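Local coordinates for fiber protein (Human adenovirus 16, PDB 3CNC) that forms the trimeric knob at the end of the viral fiber and probably attaches the virus to host cells through the receptor CD46, at residues A[77-80]-A[81-84]; A[145-148]-A[149-152]; A[176-180]-A[181-185]. One frame throughout, in Å; residues are numbered along the deposited sequence.

Contact 1 of 3, residues A[77-80]-A[81-84]; sequences TNTL and FKNN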
loop_
_atom_site.group_PDB
_atom_site.type_symbol
_atom_site.label_atom_id
_atom_site.label_comp_id
_atom_site.label_asym_id
_atom_site.label_seq_id
_atom_site.Cartn_x
_atom_site.Cartn_y
_atom_site.Cartn_z
ATOM N N THR A 77 -2.581 -4.246 -28.233
ATOM C CA THR A 77 -2.790 -3.906 -26.830
ATOM C C THR A 77 -3.799 -2.777 -26.702
ATOM O O THR A 77 -4.659 -2.804 -25.818
ATOM C CB THR A 77 -1.473 -3.454 -26.107
ATOM O OG1 THR A 77 -1.050 -2.174 -26.607
ATOM C CG2 THR A 77 -0.364 -4.480 -26.311
ATOM N N ASN A 78 -3.715 -1.797 -27.596
ATOM C CA ASN A 78 -4.618 -0.659 -27.517
ATOM C C ASN A 78 -6.020 -0.923 -28.051
ATOM O O ASN A 78 -6.834 -0.016 -28.187
ATOM C CB ASN A 78 -3.971 0.556 -28.186
ATOM C CG ASN A 78 -2.662 0.957 -27.497
ATOM O OD1 ASN A 78 -2.510 0.779 -26.286
ATOM N ND2 ASN A 78 -1.722 1.500 -28.263
ATOM N N THR A 79 -6.309 -2.188 -28.310
ATOM C CA THR A 79 -7.617 -2.576 -28.806
ATOM C C THR A 79 -8.260 -3.525 -27.812
ATOM O O THR A 79 -9.486 -3.649 -27.756
ATOM C CB THR A 79 -7.498 -3.277 -30.166
ATOM O OG1 THR A 79 -7.027 -2.339 -31.137
ATOM C CG2 THR A 79 -8.841 -3.823 -30.608
ATOM N N LEU A 80 -7.417 -4.182 -27.020
ATOM C CA LEU A 80 -7.869 -5.146 -26.028
ATOM C C LEU A 80 -9.124 -4.760 -25.270
ATOM O O LEU A 80 -9.932 -5.627 -24.932
ATOM C CB LEU A 80 -6.752 -5.424 -25.022
ATOM C CG LEU A 80 -5.590 -6.287 -25.508
ATOM C CD1 LEU A 80 -4.456 -6.209 -24.507
ATOM C CD2 LEU A 80 -6.060 -7.728 -25.700
ATOM N N PHE A 81 -9.305 -3.470 -25.003
ATOM C CA PHE A 81 -10.469 -3.034 -24.242
ATOM C C PHE A 81 -11.732 -2.705 -25.023
ATOM O O PHE A 81 -12.574 -1.926 -24.569
ATOM C CB PHE A 81 -10.083 -1.870 -23.324
ATOM C CG PHE A 81 -9.300 -2.298 -22.100
ATOM C CD1 PHE A 81 -8.851 -1.359 -21.181
ATOM C CD2 PHE A 81 -9.030 -3.645 -21.859
ATOM C CE1 PHE A 81 -8.148 -1.753 -20.046
ATOM C CE2 PHE A 81 -8.325 -4.044 -20.724
ATOM C CZ PHE A 81 -7.886 -3.097 -19.817
ATOM N N LYS A 82 -11.869 -3.306 -26.199
ATOM C CA LYS A 82 -13.068 -3.119 -26.994
ATOM C C LYS A 82 -13.941 -4.318 -26.642
ATOM O O LYS A 82 -15.024 -4.502 -27.199
ATOM C CB LYS A 82 -12.749 -3.103 -28.490
ATOM C CG LYS A 82 -11.829 -1.966 -28.893
ATOM C CD LYS A 82 -12.192 -1.377 -30.254
ATOM C CE LYS A 82 -12.044 -2.390 -31.386
ATOM N NZ LYS A 82 -12.283 -1.754 -32.718
ATOM N N ASN A 83 -13.437 -5.128 -25.710
ATOM C CA ASN A 83 -14.128 -6.317 -25.202
ATOM C C ASN A 83 -14.443 -6.040 -23.737
ATOM O O ASN A 83 -13.780 -5.215 -23.110
ATOM C CB ASN A 83 -13.227 -7.547 -25.296
ATOM C CG ASN A 83 -12.686 -7.767 -26.691
ATOM O OD1 ASN A 83 -13.444 -7.987 -27.635
ATOM N ND2 ASN A 83 -11.366 -7.707 -26.831
ATOM N N ASN A 84 -15.438 -6.727 -23.186
ATOM C CA ASN A 84 -15.817 -6.505 -21.792
ATOM C C ASN A 84 -15.155 -7.463 -20.802
ATOM O O ASN A 84 -15.271 -7.285 -19.589
ATOM C CB ASN A 84 -17.335 -6.605 -21.630
ATOM C CG ASN A 84 -17.846 -8.025 -21.790
ATOM O OD1 ASN A 84 -18.845 -8.405 -21.177
ATOM N ND2 ASN A 84 -17.164 -8.817 -22.621
#
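Lys82 folds back over Thr79, three residues earlier, and its side chain crosses that residue at a slant and can be followed atom by atom. CB lies 3.4 Å from Thr79 O, and CG comes closer still, at 3.1 Å from the same Thr79 O, an approach of an aliphatic carbon to a carbonyl oxygen. With CG beside the backbone N and further bends at chi2 and chi3, the chain turns across the threonine methyl: CD passes Thr79 CG2 at the edge of contact, and CE meets Thr79 CG2 at 3.6 Å. The methyl is available because Thr79 CG2 stands anti to its own backbone N, while OG1 is turned the other way to bond the carbonyl of Glu75.

The backbone explains why these side chains meet. Lys82 N donates to Thr79 O at 2.9 Å with an N-H...O angle of 136°, closing a turn in the loop that joins strand 63-72 to strand 85-94, within the antiparallel beta fold of the adenovirus fiber knob. One residue on, Asn83 makes the corresponding reach with its side chain: Asn83 ND2 donates to Leu80 O over 3.2 Å, coming from above the carbonyl plane and not along a lone pair, as its 42° elevation shows. The angle at the hydrogen, 137°, marks it as a bent bond.

Phe81 leaves the turn on a different course. Phe81 CD2 lies 3.6 Å from Leu80 C, the backbone carbonyl carbon, which is obliquely placed to the ring. That ring goes on to an edge-to-face contact with Tyr158. Leu206, in another loop, packs against both Leu80 and Phe81.

Contact 2 of 3, residues A[145-148]-A[149-152]; sequences ETLN and EDYI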
loop_
_atom_site.group_PDB
_atom_site.type_symbol
_atom_site.label_atom_id
_atom_site.label_comp_id
_atom_site.label_asym_id
_atom_site.label_seq_id
_atom_site.Cartn_x
_atom_site.Cartn_y
_atom_site.Cartn_z
ATOM N N GLU A 145 -0.235 -29.831 -4.810
ATOM C CA GLU A 145 0.034 -28.641 -4.001
ATOM C C GLU A 145 -0.584 -27.324 -4.520
ATOM O O GLU A 145 -0.359 -26.918 -5.656
ATOM C CB GLU A 145 1.547 -28.502 -3.843
ATOM C CG GLU A 145 2.008 -27.582 -2.739
ATOM C CD GLU A 145 3.497 -27.704 -2.520
ATOM O OE1 GLU A 145 4.192 -28.113 -3.473
ATOM O OE2 GLU A 145 3.979 -27.389 -1.412
ATOM N N THR A 146 -1.359 -26.660 -3.668
ATOM C CA THR A 146 -2.017 -25.401 -4.031
ATOM C C THR A 146 -1.175 -24.149 -3.750
ATOM O O THR A 146 -1.162 -23.215 -4.557
ATOM C CB THR A 146 -3.365 -25.250 -3.290
ATOM O OG1 THR A 146 -3.174 -25.539 -1.899
ATOM C CG2 THR A 146 -4.411 -26.204 -3.869
ATOM N N LEU A 147 -0.488 -24.132 -2.603
ATOM C CA LEU A 147 0.363 -23.008 -2.211
ATOM C C LEU A 147 -0.296 -21.642 -2.375
ATOM O O LEU A 147 0.242 -20.760 -3.052
ATOM C CB LEU A 147 1.665 -23.027 -3.013
ATOM C CG LEU A 147 2.738 -23.956 -2.464
ATOM C CD1 LEU A 147 3.998 -23.884 -3.326
ATOM C CD2 LEU A 147 3.027 -23.563 -1.012
ATOM N N ASN A 148 -1.446 -21.457 -1.743
ATOM C CA ASN A 148 -2.157 -20.192 -1.854
ATOM C C ASN A 148 -1.509 -19.004 -1.151
ATOM O O ASN A 148 -1.980 -17.877 -1.313
ATOM C CB ASN A 148 -3.604 -20.360 -1.380
ATOM C CG ASN A 148 -4.444 -21.172 -2.357
ATOM O OD1 ASN A 148 -4.025 -21.422 -3.497
ATOM N ND2 ASN A 148 -5.637 -21.573 -1.925
ATOM N N GLU A 149 -0.447 -19.238 -0.376
ATOM C CA GLU A 149 0.262 -18.141 0.310
ATOM C C GLU A 149 1.151 -17.426 -0.703
ATOM O O GLU A 149 1.805 -16.431 -0.378
ATOM C CB GLU A 149 1.194 -18.651 1.417
ATOM C CG GLU A 149 0.785 -19.941 2.052
ATOM C CD GLU A 149 1.289 -21.164 1.301
ATOM O OE1 GLU A 149 2.459 -21.554 1.501
ATOM O OE2 GLU A 149 0.507 -21.731 0.515
ATOM N N ASP A 150 1.215 -17.964 -1.915
ATOM C CA ASP A 150 2.039 -17.367 -2.957
ATOM C C ASP A 150 1.307 -16.298 -3.748
ATOM O O ASP A 150 1.842 -15.788 -4.730
ATOM C CB ASP A 150 2.553 -18.445 -3.910
ATOM C CG ASP A 150 3.638 -19.315 -3.283
ATOM O OD1 ASP A 150 3.928 -19.148 -2.076
ATOM O OD2 ASP A 150 4.205 -20.168 -4.001
ATOM N N TYR A 151 0.101 -15.938 -3.313
ATOM C CA TYR A 151 -0.684 -14.941 -4.034
ATOM C C TYR A 151 -1.005 -13.638 -3.307
ATOM O O TYR A 151 -1.307 -13.625 -2.109
ATOM C CB TYR A 151 -2.029 -15.528 -4.478
ATOM C CG TYR A 151 -1.962 -16.733 -5.374
ATOM C CD1 TYR A 151 -2.231 -18.010 -4.877
ATOM C CD2 TYR A 151 -1.680 -16.597 -6.734
ATOM C CE1 TYR A 151 -2.226 -19.128 -5.715
ATOM C CE2 TYR A 151 -1.673 -17.702 -7.584
ATOM C CZ TYR A 151 -1.950 -18.965 -7.070
ATOM O OH TYR A 151 -1.976 -20.049 -7.916
ATOM N N ILE A 152 -0.967 -12.545 -4.063
ATOM C CA ILE A 152 -1.321 -11.233 -3.548
ATOM C C ILE A 152 -2.460 -10.779 -4.456
ATOM O O ILE A 152 -2.343 -10.856 -5.686
ATOM C CB ILE A 152 -0.155 -10.206 -3.685
ATOM C CG1 ILE A 152 0.993 -10.549 -2.732
ATOM C CG2 ILE A 152 -0.661 -8.813 -3.396
ATOM C CD1 ILE A 152 2.272 -9.737 -2.991
HETATM O O HOH W 1 -2.174 -15.290 -0.177
#
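Leu147 O accepts the backbone N-H of Asp150 at 3.2 Å, and this bond, with an N-H...O angle of 157°, closes the short 3-10 turn leading into strand 151-159. Straight enough at the hydrogen, the bond nevertheless comes from above the carbonyl plane, 47° out of it, and not along a lone pair. The next carbonyl is shared: Asn148 O takes a weak bond from Tyr151 N at 3.5 Å, and a water donates to the same Asn148 O at 2.8 Å. That water also donates to Tyr151 O, at 2.7 Å, bridging the two carbonyls where the strand begins.

The Tyr151 ring crosses the Asn148 side chain at a slant. Asn148 O lies at the ring edge, near its plane, while the amide oxygen Asn148 OD1 is 3.7 Å from Tyr151 CE1, with amide and ring planes 55° apart.

Glu149 bends at chi2, which brings its carboxylate back to Leu147 CD2; Glu149 OE1 is 3.3 Å from that methyl. OE2 comes within 3.0 Å of Asn148 N, but the angle is too poor for a hydrogen bond. The stronger partner of OE1 is Lys35 of the second subunit, with which it forms a salt bridge. Asp150 OD2 lies 3.8 Å from the other methyl, Leu147 CD1, so the leucine is bordered by two carboxylates.

The chemistry therefore implies a division of labour: backbone bonds and one water shape the turn, while the carboxylate of Glu149 pairs across the subunit interface with Lys35 of the second subunit, whose positive charge would probably favour its ionised form.

Contact 3 of 3, residues A[176-180]-A[181-185]; sequences RRMLA and SGMAY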
loop_
_atom_site.group_PDB
_atom_site.type_symbol
_atom_site.label_atom_id
_atom_site.label_comp_id
_atom_site.label_asym_id
_atom_site.label_seq_id
_atom_site.Cartn_x
_atom_site.Cartn_y
_atom_site.Cartn_z
ATOM N N ARG A 176 5.721 -19.619 -7.723
ATOM C CA ARG A 176 4.955 -20.830 -7.452
ATOM C C ARG A 176 5.348 -21.973 -8.375
ATOM O O ARG A 176 5.320 -23.143 -7.983
ATOM C CB ARG A 176 3.455 -20.578 -7.523
ATOM C CG ARG A 176 2.728 -21.390 -6.477
ATOM C CD ARG A 176 1.229 -21.379 -6.642
ATOM N NE ARG A 176 0.814 -22.098 -7.835
ATOM C CZ ARG A 176 -0.377 -22.662 -7.972
ATOM N NH1 ARG A 176 -1.257 -22.589 -6.986
ATOM N NH2 ARG A 176 -0.689 -23.290 -9.094
ATOM N N ARG A 177 5.735 -21.626 -9.599
ATOM C CA ARG A 177 6.150 -22.621 -10.567
ATOM C C ARG A 177 7.445 -22.210 -11.234
ATOM O O ARG A 177 7.660 -21.032 -11.532
ATOM C CB ARG A 177 5.095 -22.802 -11.671
ATOM C CG ARG A 177 3.761 -23.397 -11.250
ATOM C CD ARG A 177 2.915 -23.694 -12.494
ATOM N NE ARG A 177 1.497 -23.916 -12.203
ATOM C CZ ARG A 177 0.994 -25.005 -11.620
ATOM N NH1 ARG A 177 1.791 -26.002 -11.252
ATOM N NH2 ARG A 177 -0.317 -25.097 -11.403
ATOM N N MET A 178 8.323 -23.180 -11.445
ATOM C CA MET A 178 9.549 -22.908 -12.169
ATOM C C MET A 178 9.230 -23.395 -13.581
ATOM O O MET A 178 8.389 -24.286 -13.760
ATOM C CB MET A 178 10.726 -23.659 -11.569
ATOM C CG MET A 178 11.612 -22.751 -10.766
ATOM S SD MET A 178 13.027 -23.623 -10.141
ATOM C CE MET A 178 12.528 -23.911 -8.421
ATOM N N LEU A 179 9.879 -22.806 -14.580
ATOM C CA LEU A 179 9.598 -23.159 -15.962
ATOM C C LEU A 179 10.773 -23.781 -16.726
ATOM O O LEU A 179 10.576 -24.383 -17.785
ATOM C CB LEU A 179 9.083 -21.910 -16.690
ATOM C CG LEU A 179 7.975 -21.136 -15.951
ATOM C CD1 LEU A 179 7.710 -19.823 -16.669
ATOM C CD2 LEU A 179 6.701 -21.971 -15.857
ATOM N N ALA A 180 11.984 -23.634 -16.194
ATOM C CA ALA A 180 13.187 -24.193 -16.812
ATOM C C ALA A 180 14.217 -24.444 -15.732
ATOM O O ALA A 180 14.059 -23.995 -14.597
ATOM C CB ALA A 180 13.751 -23.244 -17.847
ATOM N N SER A 181 15.283 -25.146 -16.080
ATOM C CA SER A 181 16.300 -25.468 -15.093
ATOM C C SER A 181 17.057 -24.278 -14.496
ATOM O O SER A 181 17.348 -24.266 -13.293
ATOM C CB SER A 181 17.289 -26.489 -15.675
ATOM O OG SER A 181 17.794 -26.065 -16.925
ATOM N N GLY A 182 17.365 -23.276 -15.309
ATOM C CA GLY A 182 18.110 -22.142 -14.783
ATOM C C GLY A 182 17.308 -21.107 -14.018
ATOM O O GLY A 182 17.852 -20.100 -13.576
ATOM N N MET A 183 16.020 -21.363 -13.847
ATOM C CA MET A 183 15.125 -20.437 -13.164
ATOM C C MET A 183 15.145 -20.609 -11.653
ATOM O O MET A 183 15.055 -21.724 -11.160
ATOM C CB MET A 183 13.709 -20.645 -13.689
ATOM C CG MET A 183 12.720 -19.608 -13.250
ATOM S SD MET A 183 11.202 -19.880 -14.146
ATOM C CE MET A 183 9.958 -19.291 -12.990
ATOM N N ALA A 184 15.252 -19.498 -10.924
ATOM C CA ALA A 184 15.293 -19.525 -9.462
ATOM C C ALA A 184 14.132 -18.778 -8.803
ATOM O O ALA A 184 13.754 -19.085 -7.666
ATOM C CB ALA A 184 16.620 -18.948 -8.975
ATOM N N TYR A 185 13.562 -17.801 -9.506
ATOM C CA TYR A 185 12.453 -17.029 -8.949
ATOM C C TYR A 185 11.412 -16.689 -9.981
ATOM O O TYR A 185 11.706 -16.641 -11.174
ATOM C CB TYR A 185 12.958 -15.729 -8.334
ATOM C CG TYR A 185 14.099 -15.936 -7.384
ATOM C CD1 TYR A 185 15.417 -15.906 -7.835
ATOM C CD2 TYR A 185 13.861 -16.233 -6.042
ATOM C CE1 TYR A 185 16.471 -16.171 -6.973
ATOM C CE2 TYR A 185 14.910 -16.504 -5.169
ATOM C CZ TYR A 185 16.210 -16.472 -5.640
ATOM O OH TYR A 185 17.247 -16.744 -4.782
#
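Met183 reaches back to Leu179, and its sulfur is the centre of the contact. Leu179 N points its hydrogen at Met183 SD over 3.2 Å, a weak N-H...S bond with an angle of 151° at the hydrogen. The same sulfur packs against Leu179 CB at 3.9 Å, and the terminal methyl CE extends to 3.2 Å from Arg177 O, passing beside Met178 CA. Nearer the backbone, Met183 CG meets Met178 CG at 4.2 Å, where the two methionine side chains cross at a slant.

An extended chain makes this reach possible. Met183 CG is anti to the backbone N (chi1 -170°), and the torsions beyond it are also near extended, laying the thioether across the inside of the hairpin. The backbone then places its root: Met183 N donates weakly to Ala180 O at 3.4 Å, with a nearly straight N-H...O angle of 159°. This bond closes a type I beta turn running from Ala180 through Ser181 and Gly182 to Met183.

Farther out, Met183 is buried against Ala93 of strand 85-94, whereas the residues at the tip of the turn are exposed. Met178 rests on Phe139 from another loop. Just beyond the turn, Ala184 and Tyr185 both face Phe94, each sharing a backbone hydrogen bond with it, and this geometry fits a classic beta bulge. The whole is a connection between neighbouring antiparallel strands, 165-174 and 185-194, of the four-stranded sheet of the fiber knob: a loop with a type I turn at its tip and a bulge where the second strand starts.

In the fold
All three contacts are local turns near the surface of the knob, each with one buried residue among those that touch: Phe81, Asp150 and Met183. They serve different strand connections: contact 1 precedes strand 85-94, contact 2 opens strand 151-159, and contact 3 joins strands 165-174 and 185-194 of the same four-stranded sheet. Contact 1 stands apart, its nearest atoms about 17 Å from contact 2 and about 20 Å from contact 3. Contacts 2 and 3 touch, with Arg176 packing against Thr146, Leu147, Asp150 and Tyr151. Chemically, contact 1 combines amide bonding with aliphatic packing, contact 3 adds a weak bond to a thioether sulfur to its turn, and contact 2, the carboxylate-rich one, alone reaches another subunit.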